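Local structure of acetyl-CoA acetyltransferase (Elizabethkingia anophelis NUHP1, 6BN2) at residues Ile14-Arg19 with Ala263-Ser268; Gly23-Ser28 with Ser255-Gly260; Phe320-Glu325 with Gly362-Val367; Glu180-Phe185 with Phe327-Leu332. The protein probably catalyses the reversible condensation of two acetyl-CoA molecules to acetoacetyl-CoA, with release of free CoA. One frame throughout, in Å; residues are numbered along the deposited sequence.

Contact 1: Ile14-Arg19 with Ala263-Ser268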
loop_
_atom_site.group_PDB
_atom_site.type_symbol
_atom_site.label_atom_id
_atom_site.label_comp_id
_atom_site.label_asym_id
_atom_site.label_seq_id
_atom_site.Cartn_x
_atom_site.Cartn_y
_atom_site.Cartn_z
ATOM N N ILE A 14 -16.146 -3.080 14.998
ATOM C CA ILE A 14 -15.435 -4.294 14.614
ATOM C C ILE A 14 -16.365 -5.450 14.923
ATOM O O ILE A 14 -16.716 -5.664 16.092
ATOM C CB ILE A 14 -14.108 -4.440 15.375
ATOM C CG1 ILE A 14 -13.172 -3.274 15.036
ATOM C CG2 ILE A 14 -13.442 -5.776 15.023
ATOM C CD1 ILE A 14 -12.011 -3.147 16.023
ATOM N N VAL A 15 -16.787 -6.179 13.888
ATOM C CA VAL A 15 -17.747 -7.262 14.091
ATOM C C VAL A 15 -17.079 -8.634 14.093
ATOM O O VAL A 15 -17.692 -9.602 14.561
ATOM C CB VAL A 15 -18.902 -7.215 13.059
ATOM C CG1 VAL A 15 -19.802 -5.998 13.319
ATOM C CG2 VAL A 15 -18.393 -7.226 11.621
ATOM N N SER A 16 -15.856 -8.749 13.584
ATOM C CA SER A 16 -15.096 -9.984 13.741
ATOM C C SER A 16 -13.619 -9.640 13.624
ATOM O O SER A 16 -13.246 -8.618 13.042
ATOM C CB SER A 16 -15.500 -11.036 12.704
ATOM O OG SER A 16 -15.179 -10.586 11.407
ATOM N N ALA A 17 -12.786 -10.501 14.203
ATOM C CA ALA A 17 -11.349 -10.233 14.287
ATOM C C ALA A 17 -10.625 -11.541 14.550
ATOM O O ALA A 17 -10.862 -12.175 15.587
ATOM C CB ALA A 17 -11.053 -9.219 15.403
ATOM N N VAL A 18 -9.762 -11.966 13.619
ATOM C CA VAL A 18 -9.073 -13.251 13.773
ATOM C C VAL A 18 -7.635 -13.128 13.284
ATOM O O VAL A 18 -7.244 -12.148 12.643
ATOM C CB VAL A 18 -9.767 -14.405 13.014
ATOM C CG1 VAL A 18 -11.224 -14.545 13.412
ATOM C CG2 VAL A 18 -9.637 -14.177 11.479
ATOM N N ARG A 19 -6.844 -14.159 13.591
ATOM C CA ARG A 19 -5.468 -14.216 13.108
ATOM C C ARG A 19 -5.088 -15.671 12.892
ATOM O O ARG A 19 -5.618 -16.552 13.564
ATOM C CB ARG A 19 -4.491 -13.593 14.111
ATOM C CG ARG A 19 -4.457 -14.353 15.466
ATOM C CD ARG A 19 -3.420 -13.686 16.320
ATOM N NE ARG A 19 -3.100 -14.323 17.599
ATOM C CZ ARG A 19 -2.116 -15.202 17.769
ATOM N NH1 ARG A 19 -1.427 -15.656 16.720
ATOM N NH2 ARG A 19 -1.833 -15.636 18.991
ATOM N N ALA A 263 -7.020 -10.510 10.210
ATOM C CA ALA A 263 -8.066 -9.830 9.459
ATOM C C ALA A 263 -9.221 -9.468 10.374
ATOM O O ALA A 263 -9.580 -10.236 11.277
ATOM C CB ALA A 263 -8.572 -10.705 8.307
ATOM N N LEU A 264 -9.810 -8.308 10.096
ATOM C CA LEU A 264 -10.955 -7.794 10.830
ATOM C C LEU A 264 -12.036 -7.391 9.844
ATOM O O LEU A 264 -11.757 -6.978 8.714
ATOM C CB LEU A 264 -10.580 -6.583 11.703
ATOM C CG LEU A 264 -9.523 -6.764 12.805
ATOM C CD1 LEU A 264 -8.099 -6.815 12.261
ATOM C CD2 LEU A 264 -9.654 -5.588 13.788
ATOM N N VAL A 265 -13.282 -7.507 10.268
ATOM C CA VAL A 265 -14.395 -6.966 9.499
ATOM C C VAL A 265 -14.938 -5.766 10.255
ATOM O O VAL A 265 -15.259 -5.873 11.444
ATOM C CB VAL A 265 -15.502 -8.005 9.263
ATOM C CG1 VAL A 265 -16.657 -7.330 8.518
ATOM C CG2 VAL A 265 -14.976 -9.215 8.450
ATOM N N LEU A 266 -15.013 -4.625 9.566
ATOM C CA LEU A 266 -15.546 -3.373 10.086
ATOM C C LEU A 266 -16.908 -3.088 9.470
ATOM O O LEU A 266 -17.123 -3.356 8.282
ATOM C CB LEU A 266 -14.601 -2.218 9.752
ATOM C CG LEU A 266 -13.559 -1.754 10.766
ATOM C CD1 LEU A 266 -12.827 -2.893 11.386
ATOM C CD2 LEU A 266 -12.597 -0.786 10.080
ATOM N N MET A 267 -17.812 -2.501 10.252
ATOM C CA MET A 267 -19.135 -2.178 9.739
ATOM C C MET A 267 -19.643 -0.887 10.349
ATOM O O MET A 267 -19.300 -0.534 11.481
ATOM C CB MET A 267 -20.176 -3.262 10.053
ATOM C CG MET A 267 -20.102 -4.465 9.160
ATOM S SD MET A 267 -21.381 -5.651 9.535
ATOM C CE MET A 267 -20.829 -6.988 8.458
ATOM N N SER A 268 -20.513 -0.220 9.597
ATOM C CA SER A 268 -21.338 0.837 10.158
ATOM C C SER A 268 -22.383 0.259 11.111
ATOM O O SER A 268 -22.710 -0.934 11.083
ATOM C CB SER A 268 -22.046 1.608 9.048
ATOM O OG SER A 268 -23.015 0.780 8.418
#
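I14 and L264 meet on one face of the large mixed sheet of the thiolase fold, CG2 of I14 lying 4.0 Å from CD2 of L264. The leucine is shared between two neighbours, for its CG also takes the methyl CB of A17 at 3.9 Å. Helix 358-375 covers this face, placing I370 against I14 and A17, and V367 against L264. A second apolar cluster forms around V15. With chi1 at -69°, its CG2 branch sits between the backbone N and the carbonyl carbon and touches CG1 of V265 at 3.6 Å; the extended M267 crosses it at about a right angle, bringing SD 4.0 Å from the same CG2. V15 is the extra residue of a beta bulge: I14 pairs with L266 and S16 with V265. V15 N donates to V265 O at 2.9 Å, almost in line with the carbonyl, whereas V265 N reaches S16 O at 3.0 Å from 37° above the carbonyl plane. Beyond the bulge, V18 and A263 form a regular antiparallel hydrogen-bonded pair, on the face that helix 34-48 covers. At the polar edge, S16 OG bonds to A45 O of that helix, and R19 turns away to salt bridges with E205 and D224. The bonding is thus entirely main-chain to main-chain across the two strands, and the side chains contribute apolar packing; the bulge shifts the register by one residue, and V15 N and S16 O still both bond to V265.

Contact 2: Gly23-Ser28 with Ser255-Gly260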
loop_
_atom_site.group_PDB
_atom_site.type_symbol
_atom_site.label_atom_id
_atom_site.label_comp_id
_atom_site.label_asym_id
_atom_site.label_seq_id
_atom_site.Cartn_x
_atom_site.Cartn_y
_atom_site.Cartn_z
ATOM N N GLY A 23 4.043 -18.559 12.400
ATOM C CA GLY A 23 5.109 -19.514 12.180
ATOM C C GLY A 23 6.477 -18.868 12.343
ATOM O O GLY A 23 6.653 -17.663 12.142
ATOM N N SER A 24 7.444 -19.689 12.718
ATOM C CA SER A 24 8.826 -19.255 12.858
ATOM C C SER A 24 9.473 -19.124 11.485
ATOM O O SER A 24 8.997 -19.686 10.496
ATOM C CB SER A 24 9.626 -20.244 13.716
ATOM O OG SER A 24 9.133 -20.291 15.041
ATOM N N PHE A 25 10.583 -18.396 11.444
ATOM C CA PHE A 25 11.311 -18.185 10.192
ATOM C C PHE A 25 11.767 -19.532 9.640
ATOM O O PHE A 25 12.405 -20.320 10.350
ATOM C CB PHE A 25 12.510 -17.275 10.457
ATOM C CG PHE A 25 13.189 -16.751 9.212
ATOM C CD1 PHE A 25 14.544 -16.946 9.019
ATOM C CD2 PHE A 25 12.470 -16.046 8.254
ATOM C CE1 PHE A 25 15.172 -16.442 7.881
ATOM C CE2 PHE A 25 13.097 -15.551 7.121
ATOM C CZ PHE A 25 14.447 -15.755 6.941
ATOM N N MET A 26 11.449 -19.786 8.359
ATOM C CA MET A 26 11.685 -21.068 7.692
ATOM C C MET A 26 10.996 -22.225 8.413
ATOM O O MET A 26 11.416 -23.389 8.276
ATOM C CB MET A 26 13.185 -21.353 7.540
ATOM C CG MET A 26 13.982 -20.167 7.035
ATOM S SD MET A 26 13.474 -19.568 5.431
ATOM C CE MET A 26 13.814 -20.989 4.405
ATOM N N GLY A 27 9.932 -21.926 9.150
ATOM C CA GLY A 27 9.230 -22.891 9.991
ATOM C C GLY A 27 7.962 -23.415 9.353
ATOM O O GLY A 27 7.901 -23.644 8.138
ATOM N N SER A 28 6.931 -23.588 10.188
ATOM C CA SER A 28 5.772 -24.395 9.808
ATOM C C SER A 28 4.970 -23.775 8.674
ATOM O O SER A 28 4.288 -24.502 7.947
ATOM C CB SER A 28 4.860 -24.618 11.015
ATOM O OG SER A 28 5.463 -25.503 11.935
ATOM N N SER A 255 12.562 -9.368 18.815
ATOM C CA SER A 255 11.597 -10.219 18.146
ATOM C C SER A 255 12.293 -11.021 17.048
ATOM O O SER A 255 13.468 -10.809 16.724
ATOM C CB SER A 255 10.441 -9.392 17.571
ATOM O OG SER A 255 10.885 -8.480 16.575
ATOM N N THR A 256 11.552 -11.939 16.469
ATOM C CA THR A 256 12.052 -12.805 15.423
ATOM C C THR A 256 11.407 -12.417 14.102
ATOM O O THR A 256 10.549 -11.529 14.047
ATOM C CB THR A 256 11.742 -14.258 15.764
ATOM O OG1 THR A 256 10.369 -14.332 16.168
ATOM C CG2 THR A 256 12.641 -14.729 16.901
ATOM N N LEU A 257 11.837 -13.098 13.048
ATOM C CA LEU A 257 11.201 -13.023 11.739
ATOM C C LEU A 257 10.131 -14.105 11.686
ATOM O O LEU A 257 10.368 -15.231 12.136
ATOM C CB LEU A 257 12.241 -13.238 10.646
ATOM C CG LEU A 257 13.558 -12.474 10.840
ATOM C CD1 LEU A 257 14.533 -12.792 9.710
ATOM C CD2 LEU A 257 13.303 -10.975 10.929
ATOM N N ASN A 258 8.944 -13.771 11.165
ATOM C CA ASN A 258 7.824 -14.704 11.273
ATOM C C ASN A 258 6.875 -14.589 10.088
ATOM O O ASN A 258 6.923 -13.641 9.304
ATOM C CB ASN A 258 7.047 -14.478 12.567
ATOM C CG ASN A 258 7.889 -14.764 13.788
ATOM O OD1 ASN A 258 8.560 -13.872 14.306
ATOM N ND2 ASN A 258 7.874 -16.030 14.243
ATOM N N ASP A 259 6.013 -15.598 9.970
ATOM C CA ASP A 259 4.999 -15.702 8.928
ATOM C C ASP A 259 3.620 -15.721 9.584
ATOM O O ASP A 259 3.412 -16.441 10.562
ATOM C CB ASP A 259 5.194 -16.994 8.103
ATOM C CG ASP A 259 6.621 -17.161 7.567
ATOM O OD1 ASP A 259 7.284 -16.139 7.273
ATOM O OD2 ASP A 259 7.093 -18.317 7.438
ATOM N N GLY A 260 2.671 -14.958 9.048
ATOM C CA GLY A 260 1.329 -14.963 9.629
ATOM C C GLY A 260 0.458 -13.896 8.998
ATOM O O GLY A 260 0.923 -13.048 8.237
HETATM O O HOH W 1 6.622 -20.264 9.301
HETATM O O HOH W 2 11.508 -17.184 13.841
#
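G23 and D259 form a short antiparallel hydrogen-bonded pair where strand 12-24 runs out beside the beginning of strand 258-268, at the end of the sheet that faces the active site. G23 N donates to D259 O at 2.9 Å, and D259 N returns a bond to G23 O at 3.1 Å. That carbonyl oxygen is gripped a second time by ND2 of N258, at 2.9 Å, and the two donors approach it from opposite faces of its plane. The amide of N258 works at both ends: ND2 also bonds to E226, while OD1 receives T256 OG1 on a lone pair at 2.6 Å and the backbone N of H356, predicted to be a catalytic proton acceptor. Past G23 the chain enters a type II beta turn from S24 to G27, which water 1 ties back by donating to both S24 O and D259 OD2; S127 OG also bonds to this carboxylate oxygen. The apolar half of the contact lies at the turn. Because CG of F25 is anti to the backbone N (chi1 -168°), the ring runs alongside L257, whose CD1 stands 3.9 Å from the ring centroid in a CH-pi contact, only 4° off the normal. Water 2 links the two backbones, accepting from F25 N at 2.8 Å and donating to L257 O. F25 also packs on R136 of the second subunit. Threaded from G23 O through N258, these bonds are consistent with the strand end helping to hold the backbone of H356, the predicted proton acceptor.

Contact 3: Phe320-Glu325 with Gly362-Val367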
loop_
_atom_site.group_PDB
_atom_site.type_symbol
_atom_site.label_atom_id
_atom_site.label_comp_id
_atom_site.label_asym_id
_atom_site.label_seq_id
_atom_site.Cartn_x
_atom_site.Cartn_y
_atom_site.Cartn_z
ATOM N N PHE A 320 -6.354 -1.578 29.215
ATOM C CA PHE A 320 -5.315 -2.479 28.730
ATOM C C PHE A 320 -4.711 -1.929 27.457
ATOM O O PHE A 320 -5.389 -1.263 26.672
ATOM C CB PHE A 320 -5.862 -3.897 28.488
ATOM C CG PHE A 320 -6.173 -4.607 29.759
ATOM C CD1 PHE A 320 -7.446 -4.538 30.321
ATOM C CD2 PHE A 320 -5.170 -5.277 30.446
ATOM C CE1 PHE A 320 -7.717 -5.153 31.551
ATOM C CE2 PHE A 320 -5.436 -5.910 31.667
ATOM C CZ PHE A 320 -6.708 -5.844 32.220
ATOM N N PHE A 321 -3.429 -2.243 27.258
ATOM C CA PHE A 321 -2.647 -1.748 26.129
ATOM C C PHE A 321 -2.014 -2.916 25.393
ATOM O O PHE A 321 -1.593 -3.897 26.017
ATOM C CB PHE A 321 -1.500 -0.829 26.573
ATOM C CG PHE A 321 -1.938 0.373 27.354
ATOM C CD1 PHE A 321 -2.168 0.277 28.724
ATOM C CD2 PHE A 321 -2.082 1.609 26.730
ATOM C CE1 PHE A 321 -2.551 1.394 29.465
ATOM C CE2 PHE A 321 -2.471 2.737 27.463
ATOM C CZ PHE A 321 -2.702 2.628 28.827
ATOM N N GLU A 322 -1.883 -2.773 24.070
ATOM C CA GLU A 322 -1.046 -3.667 23.269
ATOM C C GLU A 322 -0.047 -2.789 22.540
ATOM O O GLU A 322 -0.435 -2.029 21.649
ATOM C CB GLU A 322 -1.867 -4.481 22.269
ATOM C CG GLU A 322 -2.658 -5.605 22.887
ATOM C CD GLU A 322 -1.791 -6.809 23.207
ATOM O OE1 GLU A 322 -2.036 -7.432 24.261
ATOM O OE2 GLU A 322 -0.885 -7.139 22.413
ATOM N N PHE A 323 1.219 -2.863 22.936
ATOM C CA PHE A 323 2.319 -2.184 22.253
ATOM C C PHE A 323 3.182 -3.247 21.590
ATOM O O PHE A 323 3.715 -4.120 22.283
ATOM C CB PHE A 323 3.179 -1.385 23.233
ATOM C CG PHE A 323 2.630 -0.050 23.599
ATOM C CD1 PHE A 323 2.893 1.057 22.805
ATOM C CD2 PHE A 323 1.917 0.123 24.771
ATOM C CE1 PHE A 323 2.410 2.315 23.154
ATOM C CE2 PHE A 323 1.429 1.367 25.120
ATOM C CZ PHE A 323 1.672 2.463 24.314
ATOM N N ASN A 324 3.350 -3.167 20.267
ATOM C CA ASN A 324 4.083 -4.242 19.618
ATOM C C ASN A 324 5.528 -4.285 20.099
ATOM O O ASN A 324 6.190 -3.252 20.226
ATOM C CB ASN A 324 4.058 -4.118 18.103
ATOM C CG ASN A 324 4.480 -5.424 17.431
ATOM O OD1 ASN A 324 3.885 -6.483 17.676
ATOM N ND2 ASN A 324 5.513 -5.359 16.603
ATOM N N GLU A 325 6.006 -5.499 20.382
ATOM C CA GLU A 325 7.331 -5.707 20.970
ATOM C C GLU A 325 8.363 -5.982 19.879
ATOM O O GLU A 325 8.918 -7.068 19.786
ATOM C CB GLU A 325 7.295 -6.881 21.954
ATOM C CG GLU A 325 6.226 -6.816 22.993
ATOM C CD GLU A 325 6.241 -8.017 23.928
ATOM O OE1 GLU A 325 6.877 -9.042 23.599
ATOM O OE2 GLU A 325 5.591 -7.950 24.995
ATOM N N GLY A 362 0.455 -5.136 13.036
ATOM C CA GLY A 362 -0.319 -3.967 13.419
ATOM C C GLY A 362 -1.807 -4.223 13.542
ATOM O O GLY A 362 -2.487 -3.578 14.352
ATOM N N SER A 363 -2.347 -5.138 12.729
ATOM C CA SER A 363 -3.717 -5.579 12.958
ATOM C C SER A 363 -3.797 -6.729 13.954
ATOM O O SER A 363 -4.790 -6.832 14.677
ATOM C CB SER A 363 -4.390 -5.970 11.627
ATOM O OG SER A 363 -3.509 -6.679 10.761
ATOM N N ARG A 364 -2.766 -7.583 14.016
ATOM C CA ARG A 364 -2.775 -8.699 14.960
ATOM C C ARG A 364 -2.935 -8.203 16.397
ATOM O O ARG A 364 -3.711 -8.776 17.179
ATOM C CB ARG A 364 -1.486 -9.509 14.776
ATOM C CG ARG A 364 -1.516 -10.922 15.379
ATOM C CD ARG A 364 -1.360 -10.902 16.908
ATOM N NE ARG A 364 -0.043 -10.406 17.322
ATOM C CZ ARG A 364 0.287 -10.134 18.586
ATOM N NH1 ARG A 364 -0.613 -10.259 19.557
ATOM N NH2 ARG A 364 1.510 -9.718 18.879
ATOM N N ILE A 365 -2.227 -7.128 16.770
ATOM C CA ILE A 365 -2.337 -6.666 18.154
ATOM C C ILE A 365 -3.721 -6.085 18.455
ATOM O O ILE A 365 -4.145 -6.101 19.614
ATOM C CB ILE A 365 -1.220 -5.662 18.517
ATOM C CG1 ILE A 365 -1.290 -4.377 17.689
ATOM C CG2 ILE A 365 0.163 -6.347 18.405
ATOM C CD1 ILE A 365 -0.242 -3.320 18.153
ATOM N N ILE A 366 -4.457 -5.619 17.439
ATOM C CA ILE A 366 -5.851 -5.222 17.655
ATOM C C ILE A 366 -6.721 -6.443 17.938
ATOM O O ILE A 366 -7.578 -6.421 18.835
ATOM C CB ILE A 366 -6.381 -4.445 16.438
ATOM C CG1 ILE A 366 -5.481 -3.249 16.131
ATOM C CG2 ILE A 366 -7.797 -3.965 16.717
ATOM C CD1 ILE A 366 -5.901 -2.523 14.830
ATOM N N VAL A 367 -6.536 -7.511 17.157
ATOM C CA VAL A 367 -7.250 -8.768 17.395
ATOM C C VAL A 367 -7.018 -9.233 18.828
ATOM O O VAL A 367 -7.962 -9.554 19.567
ATOM C CB VAL A 367 -6.797 -9.838 16.382
ATOM C CG1 VAL A 367 -7.491 -11.188 16.666
ATOM C CG2 VAL A 367 -7.085 -9.384 14.939
HETATM O O HOH W 3 0.521 -9.256 21.900
HETATM O O HOH W 4 3.504 -7.549 20.385
#
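E322 on strand 320-323 and I365 on helix 358-375 bring their CA atoms to 6.1 Å, a close approach of an edge strand to a buried helix. The helix belongs to the connection between strand 320-323 and its parallel sheet neighbour 380-387, a beta-alpha-beta crossover of the C-terminal thiolase half; its other flank packs on strand 258-268. Across the gap, E322 and I365 run antiparallel alongside one another, CB to CB at 4.0 Å. I365 carries CG1 between its backbone N and carbonyl carbon (chi1 63°), which sends CD1 to within 3.7 Å of E322 O. E322 bends at chi2, carrying its carboxylate toward R364 without a salt bridge: OE2 lies 4.2 Å from NH1, far from the plane of the guanidinium, so that no N-H is directed at it. Water 3 fills the relay instead, at 2.6 Å from E322 OE2, and takes a bond from R364 NH1, which also reaches T368 OG1. The guanidinium is backed by CG2 of I365, 3.6 Å above its plane toward the rim. N324 opens the NEAF sequence of the family, in which the asparagine of related thiolases helps to hold a catalytic water; here its side chain touches H356, consistent with such a role. Its OD1 lies 3.8 Å from I365 CG2 and accepts a bond from water 4 at 2.9 Å, the same water that takes a weak bond from R364 NH2.

Contact 4: Glu180-Phe185 with Phe327-Leu332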
loop_
_atom_site.group_PDB
_atom_site.type_symbol
_atom_site.label_atom_id
_atom_site.label_comp_id
_atom_site.label_asym_id
_atom_site.label_seq_id
_atom_site.Cartn_x
_atom_site.Cartn_y
_atom_site.Cartn_z
ATOM N N GLU A 180 19.982 -6.490 31.463
ATOM C CA GLU A 180 19.219 -7.284 32.422
ATOM C C GLU A 180 17.736 -6.943 32.371
ATOM O O GLU A 180 16.883 -7.835 32.468
ATOM C CB GLU A 180 19.767 -7.072 33.834
ATOM C CG GLU A 180 21.155 -7.668 34.070
ATOM C CD GLU A 180 22.306 -6.862 33.458
ATOM O OE1 GLU A 180 22.096 -5.712 32.991
ATOM O OE2 GLU A 180 23.438 -7.396 33.450
ATOM N N GLU A 181 17.405 -5.656 32.218
ATOM C CA GLU A 181 15.996 -5.275 32.137
ATOM C C GLU A 181 15.352 -5.807 30.866
ATOM O O GLU A 181 14.202 -6.264 30.895
ATOM C CB GLU A 181 15.852 -3.752 32.219
ATOM C CG GLU A 181 16.204 -3.205 33.604
ATOM C CD GLU A 181 16.505 -1.706 33.618
ATOM O OE1 GLU A 181 16.586 -1.073 32.535
ATOM O OE2 GLU A 181 16.676 -1.153 34.725
ATOM N N GLN A 182 16.071 -5.745 29.739
ATOM C CA GLN A 182 15.537 -6.280 28.492
ATOM C C GLN A 182 15.324 -7.783 28.589
ATOM O O GLN A 182 14.321 -8.315 28.096
ATOM C CB GLN A 182 16.480 -5.945 27.338
ATOM C CG GLN A 182 16.532 -4.459 27.042
ATOM C CD GLN A 182 17.558 -4.113 25.989
ATOM O OE1 GLN A 182 17.624 -4.752 24.939
ATOM N NE2 GLN A 182 18.364 -3.095 26.261
ATOM N N ASP A 183 16.264 -8.489 29.218
ATOM C CA ASP A 183 16.110 -9.933 29.370
ATOM C C ASP A 183 14.923 -10.271 30.263
ATOM O O ASP A 183 14.181 -11.217 29.980
ATOM C CB ASP A 183 17.400 -10.544 29.921
ATOM C CG ASP A 183 18.462 -10.720 28.847
ATOM O OD1 ASP A 183 18.153 -10.482 27.651
ATOM O OD2 ASP A 183 19.604 -11.095 29.192
ATOM N N ALA A 184 14.728 -9.513 31.344
ATOM C CA ALA A 184 13.590 -9.764 32.223
ATOM C C ALA A 184 12.277 -9.511 31.497
ATOM O O ALA A 184 11.311 -10.268 31.664
ATOM C CB ALA A 184 13.693 -8.900 33.483
ATOM N N PHE A 185 12.221 -8.450 30.685
ATOM C CA PHE A 185 11.033 -8.191 29.878
ATOM C C PHE A 185 10.772 -9.340 28.913
ATOM O O PHE A 185 9.624 -9.788 28.761
ATOM C CB PHE A 185 11.199 -6.859 29.121
ATOM C CG PHE A 185 10.016 -6.480 28.246
ATOM C CD1 PHE A 185 9.088 -5.544 28.683
ATOM C CD2 PHE A 185 9.846 -7.049 26.984
ATOM C CE1 PHE A 185 8.004 -5.180 27.890
ATOM C CE2 PHE A 185 8.763 -6.701 26.188
ATOM C CZ PHE A 185 7.842 -5.754 26.644
ATOM N N PHE A 327 11.277 -5.001 19.826
ATOM C CA PHE A 327 12.398 -5.350 20.686
ATOM C C PHE A 327 11.922 -5.179 22.122
ATOM O O PHE A 327 11.038 -4.356 22.393
ATOM C CB PHE A 327 13.620 -4.434 20.457
ATOM C CG PHE A 327 14.148 -4.459 19.047
ATOM C CD1 PHE A 327 15.170 -5.326 18.700
ATOM C CD2 PHE A 327 13.618 -3.615 18.078
ATOM C CE1 PHE A 327 15.664 -5.360 17.409
ATOM C CE2 PHE A 327 14.100 -3.647 16.774
ATOM C CZ PHE A 327 15.119 -4.523 16.440
ATOM N N SER A 328 12.511 -5.945 23.042
ATOM C CA SER A 328 12.188 -5.732 24.451
ATOM C C SER A 328 12.456 -4.285 24.850
ATOM O O SER A 328 11.704 -3.693 25.639
ATOM C CB SER A 328 12.991 -6.680 25.342
ATOM O OG SER A 328 12.589 -8.036 25.155
ATOM N N VAL A 329 13.519 -3.689 24.301
ATOM C CA VAL A 329 13.827 -2.313 24.686
ATOM C C VAL A 329 12.738 -1.357 24.227
ATOM O O VAL A 329 12.458 -0.362 24.906
ATOM C CB VAL A 329 15.212 -1.890 24.157
ATOM C CG1 VAL A 329 15.246 -1.884 22.617
ATOM C CG2 VAL A 329 15.612 -0.516 24.741
ATOM N N VAL A 330 12.095 -1.635 23.094
ATOM C CA VAL A 330 10.997 -0.788 22.634
ATOM C C VAL A 330 9.819 -0.883 23.594
ATOM O O VAL A 330 9.225 0.133 23.982
ATOM C CB VAL A 330 10.601 -1.162 21.196
ATOM C CG1 VAL A 330 9.285 -0.483 20.785
ATOM C CG2 VAL A 330 11.737 -0.780 20.251
ATOM N N GLY A 331 9.478 -2.101 24.018
ATOM C CA GLY A 331 8.399 -2.247 24.983
ATOM C C GLY A 331 8.699 -1.498 26.263
ATOM O O GLY A 331 7.863 -0.743 26.776
ATOM N N LEU A 332 9.917 -1.671 26.779
ATOM C CA LEU A 332 10.297 -1.013 28.023
ATOM C C LEU A 332 10.328 0.501 27.866
ATOM O O LEU A 332 9.899 1.232 28.765
ATOM C CB LEU A 332 11.662 -1.518 28.485
ATOM C CG LEU A 332 11.646 -2.967 28.980
ATOM C CD1 LEU A 332 13.050 -3.533 29.086
ATOM C CD2 LEU A 332 10.936 -3.043 30.335
HETATM O O HOH W 5 15.638 -5.605 23.283
#
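F185 reaches from helix 179-198 over the first turn of helix 328-338 and lies against L332, its CD1 coming 3.5 Å from CD2 of L332 as the two side chains pass head to tail. The phenylalanine gets there with CG anti to the backbone N (chi1 -180°), which projects the ring straight across the gap. One face of the ring receives the backbone oxygen of S328, 4.0 Å above the plane and over its centre; that oxygen is already engaged by L332 N in the helix. Farther out, CZ of F185 approaches CA of G331 at 3.9 Å, a flank of the helix on which the glycine carries no side chain to stand in the way. S328 OG sits 3.4 Å from CD2 of F185, its hydrogen bond being made to N253 O. Q182 fills the other side of the contact. Extended beyond CG (chi2 175°), it runs alongside V329 and points the same way, so that CD lies 3.7 Å from CB of V329. OE1 of Q182 lies 2.7 Å from water 5, which accepts from V329 N near the helix start, and NE2 bonds to I177 O. L332 then turns CD1 toward the backbone O of E181, 3.5 Å away. The axes of the short segments 180-185 and 328-332 cross almost perpendicularly, 9.0 Å apart at closest approach. Helix 169-174 adds A172 against both Q182 and V329, while S328 joins the pair to the loop at N253, whose neighbours A252 and A254 bind calcium.

Overall arrangement
From the N terminus, strand 12-24 supplies the first halves of contacts 1 and 2, and strand 258-268 returns in antiparallel fashion to close contact 2 and then contact 1, the inner loop within the outer. Helix 179-198 departs from inside both loops and meets its partner only at 327-332, so contact 4 crosses contacts 1 and 2 and ties the N-terminal half to the C-terminal half. Contact 3 opens later, at 320-325, and closes at 362-367, after contact 4 has closed, so these two cross as well. Contacts 1 and 3 touch where R19 packs on R364, and contacts 3 and 4 where E325 meets F185.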